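Local coordinates for uncharacterized protein (Bacteroides caccae, PDB 3NO2) that is of unknown function but folds as a six-bladed beta-propeller, a scaffold that in many other proteins carries a binding or catalytic site near its central axis, at residues G76-L85 with R122-K132; L221-Q232 with P244-E252. One frame throughout, in Å; residues are numbered along the deposited sequence. Where two conformers were deposited one is given.

Interaction 1 (G76-L85 with R122-K132); sequences GCEMQTARIL and RPHAQFRQINK
The Arg83 guanidinium lies flat against the side-chain amide of Asn131, with Asn131 CG 3.4 Å above its plane and the two planes 7° apart. At its edge sits Ile130 O, gripped side-on by two nitrogens: Arg83 NE, 2.8 Å from Ile130 O, approaches on a lone pair, while NH2 comes from above the carbonyl plane. The bend at chi3 (65°) swings the guanidinium into this slot. Over one face of the His124 ring stands Arg128 NH2, 3.1 Å above its plane, held there because Arg128 NH1 and NH2 grip His124 O end-on. At the ring's edge ND1 donates to the syn lone pair of Glu78 OE1 (2.6 Å), almost straight at 174°. Gln80 NE2, which also bonds Glu38, reaches the same oxygen from the anti side, tilted out of the carboxylate plane, so two donors hold OE1. Gln80 NE2 also lies over a face of the Arg128 guanidinium; Gln80 OE1 is held by Asn40. Thr81 suits the middle because one hydroxyl serves both a carbonyl and an N-H of the facing backbone: OG1 donates to Arg128 O (2.7 Å) and accepts from Ile130 N (2.9 Å). Strands 78-84 and 131-132 open successive propeller blades. His124 NE2 and Arg128 NH2 also bind a citrate, probably from the crystallisation liquor, consistent with a pocket that can take an anion, formed by the 3-10 turn and loop leading into strand 131-132.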
# COMPACT_ATOMS: atom_id res chain seq x y z
N GLY A 76 -19.41 3.43 8.40
CA GLY A 76 -19.22 2.00 8.19
C GLY A 76 -18.28 1.67 7.04
O GLY A 76 -17.92 0.50 6.86
N CYS A 77 -17.91 2.68 6.23
CA CYS A 77 -16.98 2.47 5.10
C CYS A 77 -15.57 2.58 5.65
O CYS A 77 -15.35 3.08 6.76
CB CYS A 77 -17.21 3.49 4.00
SG CYS A 77 -18.79 3.31 3.10
N GLU A 78 -14.59 2.11 4.89
CA GLU A 78 -13.20 2.20 5.30
C GLU A 78 -12.36 2.72 4.15
O GLU A 78 -12.12 2.04 3.12
CB GLU A 78 -12.66 0.85 5.75
CG GLU A 78 -13.39 0.24 6.93
CD GLU A 78 -12.70 -0.99 7.49
OE1 GLU A 78 -11.60 -1.35 7.04
OE2 GLU A 78 -13.30 -1.59 8.42
N MSE A 79 -11.83 3.93 4.31
CA MSE A 79 -10.91 4.51 3.34
C MSE A 79 -9.55 3.86 3.56
O MSE A 79 -8.88 4.11 4.57
CB MSE A 79 -10.80 6.02 3.60
CG MSE A 79 -10.07 6.72 2.50
SE MSE A 79 -11.13 7.14 0.92
CE MSE A 79 -11.95 8.74 1.55
N GLN A 80 -9.12 3.06 2.59
CA GLN A 80 -7.91 2.26 2.72
C GLN A 80 -6.89 2.49 1.62
O GLN A 80 -5.75 2.09 1.82
CB GLN A 80 -8.23 0.77 2.79
CG GLN A 80 -9.03 0.35 4.02
CD GLN A 80 -8.25 0.21 5.29
OE1 GLN A 80 -7.08 0.53 5.37
NE2 GLN A 80 -8.93 -0.24 6.33
N THR A 81 -7.26 3.10 0.49
CA THR A 81 -6.36 3.47 -0.58
C THR A 81 -6.07 4.95 -0.53
O THR A 81 -6.97 5.76 -0.35
CB THR A 81 -7.01 3.17 -1.95
OG1 THR A 81 -7.24 1.77 -2.13
CG2 THR A 81 -6.19 3.67 -3.13
N ALA A 82 -4.81 5.30 -0.76
CA ALA A 82 -4.39 6.70 -0.92
C ALA A 82 -3.03 6.70 -1.62
O ALA A 82 -2.03 6.37 -0.99
CB ALA A 82 -4.34 7.40 0.41
N ARG A 83 -2.97 7.07 -2.89
CA ARG A 83 -1.72 7.10 -3.66
C ARG A 83 -1.72 8.34 -4.54
O ARG A 83 -2.75 8.96 -4.80
CB ARG A 83 -1.53 5.84 -4.49
CG ARG A 83 -2.57 5.69 -5.60
CD ARG A 83 -2.26 4.57 -6.54
NE ARG A 83 -2.32 3.27 -5.90
CZ ARG A 83 -1.29 2.49 -5.63
NH1 ARG A 83 -0.06 2.86 -5.95
NH2 ARG A 83 -1.49 1.31 -5.10
N ILE A 84 -0.53 8.70 -5.02
CA ILE A 84 -0.36 9.71 -6.05
C ILE A 84 -0.10 9.01 -7.37
O ILE A 84 0.83 8.17 -7.48
CB ILE A 84 0.77 10.67 -5.69
CG1 ILE A 84 0.48 11.38 -4.37
CG2 ILE A 84 1.04 11.65 -6.86
CD1 ILE A 84 -0.72 12.34 -4.36
N LEU A 85 -0.95 9.29 -8.35
CA LEU A 85 -0.84 8.70 -9.66
C LEU A 85 0.31 9.36 -10.45
O LEU A 85 0.77 10.44 -10.10
CB LEU A 85 -2.14 8.95 -10.42
CG LEU A 85 -3.38 8.27 -9.84
CD1 LEU A 85 -4.61 8.75 -10.57
CD2 LEU A 85 -3.23 6.73 -9.90
N ARG A 122 -18.37 -7.57 4.75
CA ARG A 122 -17.61 -6.69 5.64
C ARG A 122 -16.67 -5.80 4.87
O ARG A 122 -15.81 -6.28 4.15
CB ARG A 122 -16.83 -7.47 6.67
CG ARG A 122 -16.38 -6.56 7.83
CD ARG A 122 -15.71 -7.20 8.98
NE ARG A 122 -15.33 -6.14 9.92
CZ ARG A 122 -14.20 -6.09 10.57
NH1 ARG A 122 -13.32 -7.05 10.55
NH2 ARG A 122 -13.92 -4.98 11.28
N PRO A 123 -16.81 -4.47 5.00
CA PRO A 123 -15.89 -3.59 4.25
C PRO A 123 -14.42 -3.91 4.54
O PRO A 123 -13.57 -3.90 3.64
CB PRO A 123 -16.30 -2.19 4.73
CG PRO A 123 -17.77 -2.32 4.97
CD PRO A 123 -17.90 -3.68 5.63
N HIS A 124 -14.09 -4.27 5.78
CA HIS A 124 -12.73 -4.56 6.12
C HIS A 124 -12.16 -5.76 5.33
O HIS A 124 -10.95 -5.87 5.22
CB HIS A 124 -12.62 -4.88 7.64
CG HIS A 124 -11.27 -4.71 8.21
ND1 HIS A 124 -10.63 -3.49 8.23
CD2 HIS A 124 -10.46 -5.57 8.87
CE1 HIS A 124 -9.47 -3.62 8.86
NE2 HIS A 124 -9.35 -4.87 9.29
N ALA A 125 -13.02 -6.66 4.86
CA ALA A 125 -12.62 -7.83 4.11
C ALA A 125 -12.52 -7.60 2.62
O ALA A 125 -12.35 -8.56 1.86
CB ALA A 125 -13.59 -9.01 4.42
N GLN A 126 -12.66 -6.36 2.18
CA GLN A 126 -12.55 -5.98 0.77
C GLN A 126 -11.10 -5.70 0.41
O GLN A 126 -10.29 -6.63 0.31
CB GLN A 126 -13.50 -4.84 0.42
CG GLN A 126 -14.98 -5.25 0.59
CD GLN A 126 -15.96 -4.11 0.38
OE1 GLN A 126 -15.58 -3.02 -0.06
NE2 GLN A 126 -17.24 -4.35 0.70
N PHE A 127 -10.71 -4.44 0.24
CA PHE A 127 -9.38 -4.12 -0.28
C PHE A 127 -8.61 -3.22 0.66
O PHE A 127 -9.12 -2.63 1.63
CB PHE A 127 -9.48 -3.47 -1.65
CG PHE A 127 -10.36 -2.25 -1.70
CD1 PHE A 127 -9.90 -1.00 -1.30
CD2 PHE A 127 -11.69 -2.37 -2.10
CE1 PHE A 127 -10.75 0.13 -1.38
CE2 PHE A 127 -12.49 -1.25 -2.19
CZ PHE A 127 -12.01 -0.05 -1.83
N ARG A 128 -7.31 -3.10 0.35
CA ARG A 128 -6.45 -2.10 0.96
C ARG A 128 -6.01 -1.12 -0.13
O ARG A 128 -6.64 -0.04 -0.25
CB ARG A 128 -5.30 -2.74 1.74
CG ARG A 128 -5.81 -3.57 2.91
CD ARG A 128 -6.44 -2.72 4.01
NE ARG A 128 -6.95 -3.56 5.11
CZ ARG A 128 -8.13 -4.14 5.16
NH1 ARG A 128 -9.01 -3.97 4.20
NH2 ARG A 128 -8.39 -4.98 6.16
N GLN A 129 -5.02 -1.44 -0.97
CA GLN A 129 -4.46 -0.49 -1.93
C GLN A 129 -4.87 -0.82 -3.37
O GLN A 129 -4.29 -1.70 -4.00
CB GLN A 129 -2.93 -0.49 -1.85
CG GLN A 129 -2.38 -0.23 -0.46
CD GLN A 129 -0.91 0.20 -0.50
OE1 GLN A 129 -0.19 -0.03 -1.48
NE2 GLN A 129 -0.42 0.80 0.59
N ILE A 130 -5.85 -0.10 -3.87
CA ILE A 130 -6.23 -0.11 -5.27
C ILE A 130 -5.17 0.66 -6.08
O ILE A 130 -4.51 1.54 -5.55
CB ILE A 130 -7.63 0.49 -5.42
CG1 ILE A 130 -8.67 -0.44 -4.78
CG2 ILE A 130 -7.97 0.77 -6.90
CD1 ILE A 130 -10.14 0.08 -4.83
N ASN A 131 -4.98 0.28 -7.33
CA ASN A 131 -4.07 0.93 -8.24
C ASN A 131 -4.78 1.12 -9.60
O ASN A 131 -5.88 0.64 -9.81
CB ASN A 131 -2.76 0.12 -8.36
CG ASN A 131 -1.56 0.97 -8.70
OD1 ASN A 131 -1.68 2.12 -9.12
ND2 ASN A 131 -0.38 0.42 -8.43
N LYS A 132 -4.16 1.89 -10.48
CA LYS A 132 -4.70 2.25 -11.80
C LYS A 132 -3.71 1.76 -12.85
O LYS A 132 -2.53 2.07 -12.74
CB LYS A 132 -4.90 3.74 -11.85
CG LYS A 132 -5.63 4.22 -13.13
CD LYS A 132 -5.89 5.74 -13.09
CE LYS A 132 -6.65 6.18 -14.31
NZ LYS A 132 -6.93 7.66 -14.27
O HOH W 1 -15.56 -3.11 8.08

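Interaction 2 (L221-Q232 with P244-E252); sequences LQNGGLYICNWQ and PQLVEIDSE
Tyr227 and Glu248 form a non-hydrogen-bonded antiparallel pair, and their side chains share one face of the sheet with Cys229 and Leu246. Glu248 CB lies 3.9 Å from Tyr227 CD1. With Glu248 CG anti to the backbone N (chi1 -179°) and the chain extended beyond it, OE2 is carried to Leu221 CD1, 3.6 Å away, and OE1 to Lys22. Leu221 CD1 also covers one face of the tyrosine ring, while Val247 O lies at the ring's edge. On the opposite face of the sheet, with Leu226, the branched side chains of Ile228, Val247 and Ile249 suit an extended backbone. Ile249 CG1 stands between its backbone N and carbonyl carbon (chi1 60°), which brings it within 3.8 Å of Leu226 CB and sends CD1 to Ile228 CD1 at 4.0 Å. Hydrogen-bonded pairs Leu226-Ile249 and Ile228-Val247 join the strands. Beyond them Asn230 N donates to Gln245 O, and its ND2 to Pro244 O (3.0 Å), nearly along the C=O axis; OD1 accepts from Phe213 N. At the far end Asn223 makes an Asx turn to Gly225 N, and a water accepts from Asn223 ND2 and donates to Glu248 OE2. Gly225, without a side chain, packs its CA 3.1 Å from Ile249 O. Lys22 binds both Glu248 OE1, as a salt bridge, and Tyr227 OH; the buried carboxylate thus has a cation and water about it, which would probably favour its ionised form.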
# COMPACT_ATOMS: atom_id res chain seq x y z
N LEU A 221 12.00 -0.41 -7.20
CA LEU A 221 13.07 0.58 -7.27
C LEU A 221 13.73 0.52 -8.64
O LEU A 221 13.75 -0.51 -9.29
CB LEU A 221 14.08 0.36 -6.16
CG LEU A 221 13.49 0.46 -4.77
CD1 LEU A 221 14.45 -0.11 -3.72
CD2 LEU A 221 13.07 1.91 -4.50
N GLN A 222 14.24 1.70 -9.04
CA GLN A 222 14.83 1.90 -10.38
C GLN A 222 15.99 0.96 -10.58
O GLN A 222 16.26 0.52 -11.71
CB GLN A 222 15.30 3.36 -10.57
CG GLN A 222 14.16 4.36 -10.80
N ASN A 223 16.67 0.62 -9.49
CA ASN A 223 17.80 -0.31 -9.55
C ASN A 223 17.44 -1.81 -9.67
O ASN A 223 18.34 -2.66 -9.68
CB ASN A 223 18.77 -0.05 -8.37
CG ASN A 223 18.10 -0.17 -7.01
OD1 ASN A 223 17.27 -1.03 -6.80
ND2 ASN A 223 18.49 0.70 -6.07
N GLY A 224 16.15 -2.15 -9.79
CA GLY A 224 15.71 -3.56 -9.99
C GLY A 224 15.33 -4.19 -8.62
O GLY A 224 14.87 -5.34 -8.50
N GLY A 225 15.57 -3.41 -7.61
CA GLY A 225 15.29 -3.83 -6.27
C GLY A 225 13.84 -3.57 -5.88
O GLY A 225 13.02 -3.13 -6.67
N LEU A 226 13.57 -3.80 -4.61
CA LEU A 226 12.19 -3.74 -4.13
C LEU A 226 12.17 -3.51 -2.61
O LEU A 226 12.86 -4.22 -1.88
CB LEU A 226 11.52 -5.11 -4.43
CG LEU A 226 10.05 -5.28 -4.15
CD1 LEU A 226 9.24 -4.38 -5.12
CD2 LEU A 226 9.59 -6.73 -4.32
N TYR A 227 11.37 -2.56 -2.14
CA TYR A 227 10.98 -2.51 -0.73
C TYR A 227 9.82 -3.43 -0.49
O TYR A 227 8.86 -3.44 -1.28
CB TYR A 227 10.60 -1.10 -0.27
CG TYR A 227 11.71 -0.07 -0.26
CD1 TYR A 227 12.88 -0.25 0.44
CD2 TYR A 227 11.53 1.13 -0.90
CE1 TYR A 227 13.87 0.72 0.43
CE2 TYR A 227 12.53 2.09 -0.92
CZ TYR A 227 13.68 1.89 -0.25
OH TYR A 227 14.69 2.87 -0.23
N ILE A 228 9.88 -4.16 0.62
CA ILE A 228 8.79 -5.02 1.08
C ILE A 228 8.46 -4.62 2.51
O ILE A 228 9.31 -4.70 3.40
CB ILE A 228 9.17 -6.51 1.02
CG1 ILE A 228 9.64 -6.90 -0.37
CG2 ILE A 228 8.00 -7.36 1.53
CD1 ILE A 228 10.27 -8.31 -0.43
N CYS A 229 7.21 -4.24 2.74
CA CYS A 229 6.68 -3.96 4.06
C CYS A 229 6.23 -5.30 4.68
O CYS A 229 5.34 -5.96 4.17
CB CYS A 229 5.52 -2.99 4.02
SG CYS A 229 5.95 -1.36 3.34
N ASN A 230 6.95 -5.70 5.73
CA ASN A 230 6.83 -7.04 6.32
C ASN A 230 6.05 -6.98 7.62
O ASN A 230 6.61 -6.97 8.70
CB ASN A 230 8.24 -7.58 6.57
CG ASN A 230 8.27 -9.04 6.91
OD1 ASN A 230 7.38 -9.78 6.51
ND2 ASN A 230 9.28 -9.48 7.69
N TRP A 231 4.72 -6.88 7.50
CA TRP A 231 3.86 -6.49 8.61
C TRP A 231 3.60 -7.70 9.50
O TRP A 231 3.19 -8.78 9.02
CB TRP A 231 2.57 -5.90 8.02
CG TRP A 231 1.62 -5.30 9.04
CD1 TRP A 231 1.67 -4.05 9.57
CD2 TRP A 231 0.48 -5.92 9.62
NE1 TRP A 231 0.64 -3.85 10.44
CE2 TRP A 231 -0.11 -4.98 10.49
CE3 TRP A 231 -0.13 -7.15 9.46
CZ2 TRP A 231 -1.27 -5.25 11.19
CZ3 TRP A 231 -1.31 -7.43 10.19
CH2 TRP A 231 -1.83 -6.50 11.03
N GLN A 232 3.79 -7.51 10.79
CA GLN A 232 3.86 -8.60 11.75
C GLN A 232 2.63 -8.72 12.67
O GLN A 232 2.66 -9.49 13.64
CB GLN A 232 5.15 -8.51 12.57
CG GLN A 232 6.37 -8.71 11.63
CD GLN A 232 7.69 -8.33 12.24
OE1 GLN A 232 7.96 -8.61 13.40
NE2 GLN A 232 8.56 -7.72 11.41
N PRO A 244 12.66 -8.10 10.50
CA PRO A 244 12.57 -6.71 10.07
C PRO A 244 11.17 -6.26 9.69
O PRO A 244 10.39 -7.01 9.07
CB PRO A 244 13.48 -6.66 8.84
CG PRO A 244 13.53 -8.08 8.34
CD PRO A 244 13.48 -8.93 9.59
N GLN A 245 10.86 -5.03 10.07
CA GLN A 245 9.63 -4.40 9.67
C GLN A 245 9.60 -4.07 8.19
O GLN A 245 8.52 -4.04 7.55
CB GLN A 245 9.37 -3.12 10.45
CG GLN A 245 9.08 -3.26 11.93
CD GLN A 245 10.23 -3.77 12.76
OE1 GLN A 245 11.37 -3.30 12.56
NE2 GLN A 245 9.99 -4.72 13.66
N LEU A 246 10.75 -3.82 7.60
CA LEU A 246 10.88 -3.30 6.26
C LEU A 246 12.22 -3.81 5.73
O LEU A 246 13.22 -3.75 6.43
CB LEU A 246 10.84 -1.76 6.28
CG LEU A 246 11.13 -1.09 4.96
CD1 LEU A 246 10.02 -1.39 3.95
CD2 LEU A 246 11.32 0.45 5.14
N VAL A 247 12.22 -4.37 4.51
CA VAL A 247 13.45 -4.76 3.83
C VAL A 247 13.51 -4.14 2.47
O VAL A 247 12.49 -3.87 1.82
CB VAL A 247 13.61 -6.30 3.71
CG1 VAL A 247 13.68 -6.95 5.10
CG2 VAL A 247 12.52 -6.94 2.86
N GLU A 248 14.75 -3.96 2.00
CA GLU A 248 15.07 -3.72 0.60
C GLU A 248 15.75 -4.98 0.11
O GLU A 248 16.76 -5.41 0.69
CB GLU A 248 16.00 -2.54 0.41
CG GLU A 248 16.33 -2.25 -1.04
CD GLU A 248 17.33 -1.12 -1.22
OE1 GLU A 248 17.72 -0.48 -0.22
OE2 GLU A 248 17.73 -0.93 -2.38
N ILE A 249 15.22 -5.57 -0.97
CA ILE A 249 15.88 -6.67 -1.64
C ILE A 249 16.42 -6.14 -2.95
O ILE A 249 15.85 -5.25 -3.60
CB ILE A 249 15.00 -7.94 -1.82
CG1 ILE A 249 13.75 -7.66 -2.63
CG2 ILE A 249 14.67 -8.59 -0.43
CD1 ILE A 249 13.08 -8.93 -3.17
N ASP A 250 17.53 -6.71 -3.38
CA ASP A 250 18.11 -6.41 -4.68
C ASP A 250 17.49 -7.34 -5.73
O ASP A 250 16.64 -8.19 -5.42
CB ASP A 250 19.66 -6.46 -4.64
CG ASP A 250 20.23 -7.81 -4.43
OD1 ASP A 250 19.55 -8.84 -4.45
OD2 ASP A 250 21.49 -7.83 -4.20
N SER A 251 17.98 -7.22 -6.96
CA SER A 251 17.41 -8.00 -8.07
C SER A 251 17.67 -9.51 -7.95
O SER A 251 16.96 -10.30 -8.57
CB SER A 251 17.93 -7.50 -9.42
OG SER A 251 19.32 -7.70 -9.53
N GLU A 252 18.64 -9.92 -7.14
CA GLU A 252 18.93 -11.32 -6.87
C GLU A 252 18.16 -11.86 -5.67
O GLU A 252 18.28 -13.04 -5.32
CB GLU A 252 20.43 -11.51 -6.62
CG GLU A 252 21.30 -11.30 -7.87
CD GLU A 252 22.80 -11.49 -7.59
OE1 GLU A 252 23.17 -11.96 -6.48
OE2 GLU A 252 23.61 -11.14 -8.48
O HOH W 2 17.90 -2.81 -4.29
O HOH W 3 19.27 -4.71 -7.63
O HOH W 4 18.51 1.49 -2.97

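The two contacts lie on opposite sides of the chain's centre, about 22 Å apart between centres, with nearest atoms about 7 Å apart and no direct touch. They come in series, interaction 1 closing before interaction 2 opens, and they share no sheet. Interaction 1 runs between blades, setting strand 78-84, first of its four-stranded sheet, against the approach to strand 131-132, first of the next. Interaction 2 lies within a blade, pairing its middle strands 226-231 and 246-249. Gln129 of interaction 1, held by Ser169, also bonds Gln217 of strand 214-220, the first strand of the blade of interaction 2, a polar link between the two blades' inner strands.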